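Local coordinates for 5-carboxyvanillate decarboxylase (Sphingomonas paucimobilis, PDB 4L6D), which probably removes the 5-carboxyl group of 5-carboxyvanillate as a manganese-dependent, non-oxidative carboxy-lyase of the amidohydrolase fold, yielding vanillate, at residues Ile143-Pro155 / Glu201-Leu214. Residues are numbered along the deposited sequence; the frame is centred on the assembly and turned at random.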
ATOM      1  N   ILE A 143      11.879  -5.527  15.299  1.00  5.52           N
ATOM      2  CA  ILE A 143      12.314  -4.152  15.102  1.00  4.98           C
ATOM      3  C   ILE A 143      11.141  -3.405  14.457  1.00  4.99           C
ATOM      4  O   ILE A 143      10.312  -4.016  13.775  1.00  5.77           O
ATOM      5  CB  ILE A 143      13.615  -4.081  14.251  1.00  4.98           C
ATOM      6  CG1 ILE A 143      14.378  -2.781  14.539  1.00  6.45           C
ATOM      7  CG2 ILE A 143      13.308  -4.238  12.766  1.00  6.92           C
ATOM      8  CD1 ILE A 143      14.943  -2.700  15.979  1.00  6.50           C
ATOM      9  N   ASN A 144      11.054  -2.097  14.678  1.00  4.99           N
ATOM     10  CA  ASN A 144       9.903  -1.316  14.219  1.00  6.04           C
ATOM     11  C   ASN A 144      10.229  -0.416  13.044  1.00  9.08           C
ATOM     12  O   ASN A 144      10.708   0.699  13.224  1.00  6.71           O
ATOM     13  CB  ASN A 144       9.325  -0.507  15.379  1.00  5.47           C
ATOM     14  CG  ASN A 144       9.090  -1.373  16.586  1.00  5.29           C
ATOM     15  OD1 ASN A 144       8.146  -2.171  16.604  1.00  7.30           O
ATOM     16  ND2 ASN A 144       9.979  -1.287  17.573  1.00  6.53           N
ATOM     17  N   SER A 145       9.940  -0.916  11.846  1.00  6.80           N
ATOM     18  CA  SER A 145      10.329  -0.314  10.576  1.00  5.86           C
ATOM     19  C   SER A 145      11.609   0.534  10.666  1.00  7.39           C
ATOM     20  O   SER A 145      12.619   0.030  11.144  1.00  8.26           O
ATOM     21  CB  SER A 145       9.158   0.418   9.926  1.00  6.99           C
ATOM     22  OG  SER A 145       9.391   0.532   8.537  1.00  7.44           O
ATOM     23  N   HIS A 146      11.564   1.801  10.264  1.00  6.28           N
ATOM     24  CA  HIS A 146      12.779   2.590  10.070  1.00  6.15           C
ATOM     25  C   HIS A 146      13.570   2.869  11.343  1.00  5.46           C
ATOM     26  O   HIS A 146      13.033   2.841  12.443  1.00  6.28           O
ATOM     27  CB  HIS A 146      12.459   3.918   9.369  1.00  6.80           C
ATOM     28  CG  HIS A 146      11.948   4.992  10.282  1.00  5.68           C
ATOM     29  ND1 HIS A 146      12.786   5.842  10.977  1.00  6.45           N
ATOM     30  CD2 HIS A 146      10.685   5.361  10.608  1.00  6.52           C
ATOM     31  CE1 HIS A 146      12.060   6.691  11.685  1.00  7.43           C
ATOM     32  NE2 HIS A 146      10.782   6.417  11.484  1.00  6.67           N
ATOM     33  N   THR A 147      14.859   3.136  11.173  1.00  6.27           N
ATOM     34  CA  THR A 147      15.658   3.728  12.238  1.00  6.00           C
ATOM     35  C   THR A 147      16.380   4.943  11.685  1.00  6.35           C
ATOM     36  O   THR A 147      16.994   4.877  10.619  1.00  7.54           O
ATOM     37  CB  THR A 147      16.686   2.738  12.824  1.00  6.03           C
ATOM     38  OG1 THR A 147      15.999   1.580  13.306  1.00  6.93           O
ATOM     39  CG2 THR A 147      17.464   3.382  13.987  1.00  9.03           C
ATOM     40  N   ASN A 148      16.281   6.057  12.404  1.00  7.20           N
ATOM     41  CA  ASN A 148      16.913   7.310  11.994  1.00  8.56           C
ATOM     42  C   ASN A 148      16.471   7.759  10.601  1.00  6.99           C
ATOM     43  O   ASN A 148      17.217   8.406   9.876  1.00  9.56           O
ATOM     44  CB  ASN A 148      18.443   7.223  12.093  1.00 10.52           C
ATOM     45  CG  ASN A 148      18.919   6.954  13.508  1.00 18.67           C
ATOM     46  OD1 ASN A 148      18.286   7.372  14.477  1.00 20.85           O
ATOM     47  ND2 ASN A 148      20.043   6.261  13.631  1.00 26.05           N
ATOM     48  N   ASP A 149      15.240   7.393  10.256  1.00  6.67           N
ATOM     49  CA  ASP A 149      14.619   7.760   8.986  1.00  7.98           C
ATOM     50  C   ASP A 149      15.343   7.165   7.791  1.00  8.21           C
ATOM     51  O   ASP A 149      15.306   7.707   6.689  1.00  8.79           O
ATOM     52  CB  ASP A 149      14.483   9.274   8.897  1.00  8.04           C
ATOM     53  CG  ASP A 149      13.705   9.827  10.062  1.00 10.70           C
ATOM     54  OD1 ASP A 149      12.493   9.538  10.126  1.00  8.57           O
ATOM     55  OD2 ASP A 149      14.318  10.491  10.939  1.00 11.72           O
ATOM     56  N   LEU A 150      15.992   6.032   8.031  1.00  6.45           N
ATOM     57  CA  LEU A 150      16.606   5.239   6.978  1.00  6.40           C
ATOM     58  C   LEU A 150      15.921   3.892   6.945  1.00  6.14           C
ATOM     59  O   LEU A 150      15.460   3.392   7.977  1.00  7.54           O
ATOM     60  CB  LEU A 150      18.088   5.025   7.260  1.00  9.36           C
ATOM     61  CG  LEU A 150      18.946   6.273   7.353  1.00 11.29           C
ATOM     62  CD1 LEU A 150      20.338   5.898   7.811  1.00 15.10           C
ATOM     63  CD2 LEU A 150      18.985   6.970   6.013  1.00 15.77           C
ATOM     64  N   TYR A 151      15.883   3.290   5.757  1.00  5.89           N
ATOM     65  CA  TYR A 151      15.285   1.978   5.569  1.00  5.56           C
ATOM     66  C   TYR A 151      16.363   0.900   5.469  1.00  5.58           C
ATOM     67  O   TYR A 151      17.554   1.215   5.369  1.00  6.58           O
ATOM     68  CB  TYR A 151      14.361   2.001   4.348  1.00  6.59           C
ATOM     69  CG  TYR A 151      13.194   2.930   4.581  1.00  6.75           C
ATOM     70  CD1 TYR A 151      12.202   2.595   5.494  1.00  7.23           C
ATOM     71  CD2 TYR A 151      13.093   4.146   3.917  1.00  8.01           C
ATOM     72  CE1 TYR A 151      11.134   3.449   5.745  1.00  6.44           C
ATOM     73  CE2 TYR A 151      12.021   5.014   4.161  1.00  8.77           C
ATOM     74  CZ  TYR A 151      11.045   4.652   5.068  1.00  7.78           C
ATOM     75  OH  TYR A 151       9.982   5.508   5.311  1.00  7.33           O
ATOM     76  N   TYR A 152      15.945  -0.364   5.499  1.00  5.31           N
ATOM     77  CA  TYR A 152      16.900  -1.455   5.717  1.00  5.35           C
ATOM     78  C   TYR A 152      17.600  -1.950   4.455  1.00  7.46           C
ATOM     79  O   TYR A 152      18.308  -2.955   4.493  1.00  8.66           O
ATOM     80  CB  TYR A 152      16.288  -2.594   6.549  1.00  5.98           C
ATOM     81  CG  TYR A 152      15.968  -2.112   7.946  1.00  5.81           C
ATOM     82  CD1 TYR A 152      16.909  -1.387   8.675  1.00  7.20           C
ATOM     83  CD2 TYR A 152      14.713  -2.309   8.502  1.00  6.43           C
ATOM     84  CE1 TYR A 152      16.617  -0.901   9.935  1.00  9.76           C
ATOM     85  CE2 TYR A 152      14.415  -1.842   9.770  1.00  5.29           C
ATOM     86  CZ  TYR A 152      15.367  -1.131  10.475  1.00  6.76           C
ATOM     87  OH  TYR A 152      15.080  -0.638  11.733  1.00  7.23           O
ATOM     88  N   ASP A 153      17.419  -1.219   3.358  1.00  6.47           N
ATOM     89  CA  ASP A 153      18.303  -1.353   2.202  1.00  6.79           C
ATOM     90  C   ASP A 153      19.639  -0.643   2.426  1.00  8.59           C
ATOM     91  O   ASP A 153      20.607  -0.915   1.731  1.00  9.09           O
ATOM     92  CB  ASP A 153      17.642  -0.796   0.935  1.00  5.87           C
ATOM     93  CG  ASP A 153      17.277   0.679   1.050  1.00  8.56           C
ATOM     94  OD1 ASP A 153      16.548   1.042   1.997  1.00  7.91           O
ATOM     95  OD2 ASP A 153      17.698   1.469   0.173  1.00  9.21           O
ATOM     96  N   ASP A 154      19.701   0.276   3.384  1.00  6.37           N
ATOM     97  CA  ASP A 154      20.905   1.077   3.564  1.00  8.32           C
ATOM     98  C   ASP A 154      22.044   0.195   4.084  1.00  8.56           C
ATOM     99  O   ASP A 154      21.862  -0.539   5.054  1.00  7.60           O
ATOM    100  CB  ASP A 154      20.625   2.230   4.531  1.00  8.04           C
ATOM    101  CG  ASP A 154      21.716   3.290   4.514  1.00 12.32           C
ATOM    102  OD1 ASP A 154      22.904   2.954   4.693  1.00 10.88           O
ATOM    103  OD2 ASP A 154      21.375   4.473   4.302  1.00 18.89           O
ATOM    104  N   PRO A 155      23.213   0.249   3.423  1.00  8.03           N
ATOM    105  CA  PRO A 155      24.371  -0.557   3.826  1.00  7.56           C
ATOM    106  C   PRO A 155      24.842  -0.291   5.251  1.00  8.47           C
ATOM    107  O   PRO A 155      25.552  -1.125   5.814  1.00  8.64           O
ATOM    108  CB  PRO A 155      25.448  -0.136   2.823  1.00 10.80           C
ATOM    109  CG  PRO A 155      24.651   0.206   1.588  1.00 15.54           C
ATOM    110  CD  PRO A 155      23.445   0.931   2.138  1.00  9.59           C
ATOM    111  N   GLU A 201       4.485   2.796   5.609  1.00  5.67           N
ATOM    112  CA  GLU A 201       5.847   2.841   6.125  1.00  4.66           C
ATOM    113  C   GLU A 201       6.536   1.476   6.076  1.00  6.03           C
ATOM    114  O   GLU A 201       7.652   1.356   5.549  1.00  5.22           O
ATOM    115  CB  GLU A 201       5.807   3.392   7.561  1.00  4.75           C
ATOM    116  CG  GLU A 201       7.012   3.066   8.436  1.00  5.72           C
ATOM    117  CD  GLU A 201       8.300   3.725   7.978  1.00  5.76           C
ATOM    118  OE1 GLU A 201       8.259   4.741   7.242  1.00  5.18           O
ATOM    119  OE2 GLU A 201       9.360   3.193   8.362  1.00  8.14           O
ATOM    120  N   THR A 202       5.850   0.452   6.585  1.00  4.37           N
ATOM    121  CA  THR A 202       6.456  -0.864   6.765  1.00  5.56           C
ATOM    122  C   THR A 202       6.613  -1.594   5.433  1.00  4.03           C
ATOM    123  O   THR A 202       7.657  -2.203   5.171  1.00  5.06           O
ATOM    124  CB  THR A 202       5.632  -1.701   7.755  1.00  6.38           C
ATOM    125  OG1 THR A 202       5.405  -0.920   8.934  1.00  5.96           O
ATOM    126  CG2 THR A 202       6.386  -2.963   8.162  1.00  5.13           C
ATOM    127  N   SER A 203       5.582  -1.527   4.588  1.00  4.60           N
ATOM    128  CA  SER A 203       5.656  -2.160   3.276  1.00  4.00           C
ATOM    129  C   SER A 203       6.729  -1.508   2.420  1.00  4.19           C
ATOM    130  O   SER A 203       7.448  -2.198   1.698  1.00  4.30           O
ATOM    131  CB  SER A 203       4.308  -2.146   2.541  1.00  4.52           C
ATOM    132  OG  SER A 203       3.846  -0.823   2.319  1.00  5.76           O
ATOM    133  N   THR A 204       6.843  -0.186   2.482  1.00  5.28           N
ATOM    134  CA  THR A 204       7.862   0.492   1.677  1.00  4.72           C
ATOM    135  C   THR A 204       9.274   0.091   2.106  1.00  4.66           C
ATOM    136  O   THR A 204      10.138  -0.128   1.268  1.00  5.17           O
ATOM    137  CB  THR A 204       7.663   2.013   1.689  1.00  4.84           C
ATOM    138  OG1 THR A 204       6.383   2.324   1.115  1.00  6.08           O
ATOM    139  CG2 THR A 204       8.750   2.718   0.890  1.00  6.74           C
ATOM    140  N   ASN A 205       9.489  -0.017   3.413  1.00  4.83           N
ATOM    141  CA  ASN A 205      10.749  -0.518   3.948  1.00  7.19           C
ATOM    142  C   ASN A 205      11.054  -1.888   3.331  1.00  4.89           C
ATOM    143  O   ASN A 205      12.115  -2.102   2.729  1.00  4.63           O
ATOM    144  CB  ASN A 205      10.634  -0.610   5.476  1.00  5.26           C
ATOM    145  CG  ASN A 205      11.990  -0.690   6.180  1.00  6.65           C
ATOM    146  OD1 ASN A 205      13.019  -0.949   5.563  1.00  7.49           O
ATOM    147  ND2 ASN A 205      11.978  -0.453   7.495  1.00  6.86           N
ATOM    148  N   ALA A 206      10.097  -2.807   3.426  1.00  4.47           N
ATOM    149  CA  ALA A 206      10.319  -4.152   2.915  1.00  4.20           C
ATOM    150  C   ALA A 206      10.559  -4.205   1.404  1.00  4.33           C
ATOM    151  O   ALA A 206      11.390  -4.994   0.926  1.00  6.20           O
ATOM    152  CB  ALA A 206       9.165  -5.072   3.312  1.00  5.23           C
ATOM    153  N   VAL A 207       9.821  -3.395   0.647  1.00  4.48           N
ATOM    154  CA  VAL A 207      10.036  -3.365  -0.797  1.00  4.55           C
ATOM    155  C   VAL A 207      11.444  -2.852  -1.132  1.00  7.04           C
ATOM    156  O   VAL A 207      12.109  -3.392  -2.017  1.00  5.87           O
ATOM    157  CB  VAL A 207       8.938  -2.545  -1.506  1.00  4.69           C
ATOM    158  CG1 VAL A 207       9.291  -2.297  -2.970  1.00  7.03           C
ATOM    159  CG2 VAL A 207       7.609  -3.275  -1.394  1.00  5.91           C
ATOM    160  N   ARG A 208      11.912  -1.832  -0.413  1.00  6.07           N
ATOM    161  CA  ARG A 208      13.274  -1.342  -0.603  1.00  5.17           C
ATOM    162  C   ARG A 208      14.274  -2.455  -0.304  1.00  6.33           C
ATOM    163  O   ARG A 208      15.257  -2.625  -1.021  1.00  6.36           O
ATOM    164  CB  ARG A 208      13.578  -0.132   0.293  1.00  5.29           C
ATOM    165  CG  ARG A 208      12.790   1.130  -0.049  1.00  9.01           C
ATOM    166  CD  ARG A 208      13.150   2.273   0.924  1.00  7.27           C
ATOM    167  NE  ARG A 208      14.546   2.675   0.744  1.00  5.86           N
ATOM    168  CZ  ARG A 208      14.946   3.694  -0.008  1.00  9.10           C
ATOM    169  NH1 ARG A 208      14.059   4.482  -0.604  1.00  8.86           N
ATOM    170  NH2 ARG A 208      16.240   3.941  -0.151  1.00 10.60           N
ATOM    171  N   MET A 209      14.010  -3.222   0.752  1.00  5.34           N
ATOM    172  CA  MET A 209      14.906  -4.330   1.105  1.00  4.96           C
ATOM    173  C   MET A 209      15.003  -5.331  -0.035  1.00  5.01           C
ATOM    174  O   MET A 209      16.098  -5.719  -0.450  1.00  5.29           O
ATOM    175  CB  MET A 209      14.432  -5.037   2.379  1.00  4.73           C
ATOM    176  CG  MET A 209      14.585  -4.192   3.648  1.00  7.09           C
ATOM    177  SD  MET A 209      13.675  -4.851   5.061  1.00  6.34           S
ATOM    178  CE  MET A 209      14.704  -6.233   5.552  1.00  7.81           C
ATOM    179  N   ILE A 210      13.851  -5.733  -0.562  1.00  4.85           N
ATOM    180  CA  ILE A 210      13.842  -6.685  -1.661  1.00  4.92           C
ATOM    181  C   ILE A 210      14.534  -6.132  -2.906  1.00  6.01           C
ATOM    182  O   ILE A 210      15.423  -6.777  -3.465  1.00  6.70           O
ATOM    183  CB  ILE A 210      12.405  -7.106  -1.997  1.00  5.74           C
ATOM    184  CG1 ILE A 210      11.810  -7.902  -0.829  1.00  6.25           C
ATOM    185  CG2 ILE A 210      12.357  -7.933  -3.273  1.00  7.51           C
ATOM    186  CD1 ILE A 210      10.323  -8.150  -0.957  1.00  8.66           C
ATOM    187  N   LEU A 211      14.123  -4.949  -3.350  1.00  6.12           N
ATOM    188  CA  LEU A 211      14.649  -4.400  -4.596  1.00  6.59           C
ATOM    189  C   LEU A 211      16.133  -4.057  -4.538  1.00  6.23           C
ATOM    190  O   LEU A 211      16.806  -4.054  -5.569  1.00  7.93           O
ATOM    191  CB  LEU A 211      13.837  -3.178  -5.053  1.00  6.43           C
ATOM    192  CG  LEU A 211      12.389  -3.479  -5.456  1.00  6.11           C
ATOM    193  CD1 LEU A 211      11.697  -2.196  -5.901  1.00  8.40           C
ATOM    194  CD2 LEU A 211      12.307  -4.540  -6.549  1.00  8.16           C
ATOM    195  N   SER A 212      16.647  -3.796  -3.335  1.00  5.84           N
ATOM    196  CA  SER A 212      18.055  -3.461  -3.170  1.00  7.50           C
ATOM    197  C   SER A 212      18.959  -4.685  -3.267  1.00  8.96           C
ATOM    198  O   SER A 212      20.179  -4.547  -3.357  1.00  8.39           O
ATOM    199  CB  SER A 212      18.300  -2.776  -1.828  1.00  8.06           C
ATOM    200  OG  SER A 212      18.192  -3.715  -0.774  1.00  8.10           O
ATOM    201  N   GLY A 213      18.367  -5.881  -3.237  1.00  7.83           N
ATOM    202  CA  GLY A 213      19.148  -7.106  -3.304  1.00  6.74           C
ATOM    203  C   GLY A 213      19.639  -7.597  -1.957  1.00  6.07           C
ATOM    204  O   GLY A 213      20.554  -8.418  -1.882  1.00  6.27           O
ATOM    205  N   LEU A 214      19.014  -7.117  -0.888  1.00  5.82           N
ATOM    206  CA  LEU A 214      19.431  -7.503   0.455  1.00  5.76           C
ATOM    207  C   LEU A 214      19.352  -9.018   0.629  1.00  7.58           C
ATOM    208  O   LEU A 214      20.165  -9.612   1.327  1.00  6.61           O
ATOM    209  CB  LEU A 214      18.568  -6.799   1.505  1.00  5.50           C
ATOM    210  CG  LEU A 214      19.024  -6.959   2.958  1.00  5.49           C
ATOM    211  CD1 LEU A 214      20.291  -6.151   3.226  1.00  7.34           C
ATOM    212  CD2 LEU A 214      17.900  -6.550   3.918  1.00  6.36           C
TER
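Both carboxylate oxygens of E201 are taken by segment 143-155. E201 OE2 accepts from H146 N and from S145 OG, the latter at 2.7 Å on the anti side but tilted 32° from the carboxylate plane; E201 OE1 receives Y151 OH at 2.7 Å, syn and also tilted, with S179 N as a further donor. With CG anti to the backbone N (chi1 159°) and the chain bent at chi2, E201 brings its carboxylate to the edge of the Y151 ring. Without this carboxylate, as with an alanine here, S145 OG and H146 N would probably lose their common acceptor and the Y151 ring be less firmly held. N205 uses both ends of its amide: ND2 gives a nearly straight bond to S145 OG, in the amide plane, while N205 OD1 accepts from Y152 N at 3.0 Å. In the amidohydrolase TIM barrel this loop follows strand 140-144, and helix 197-211 lies beside it, the T202 side chain about 9 Å from the bound manganese. R208 grips D153 side-on in a salt bridge, R208 NE to D153 OD1 from above the carboxylate plane and R208 NH2 to D153 OD2, each 2.9 Å, the two planes 58° apart. R208 NH2 also salt-bridges D188 of the second subunit, whose Y189 OH hydrogen-bonds D153 OD2. Apolar packing is lighter: M209 CG meets Y152 CB at 3.7 Å.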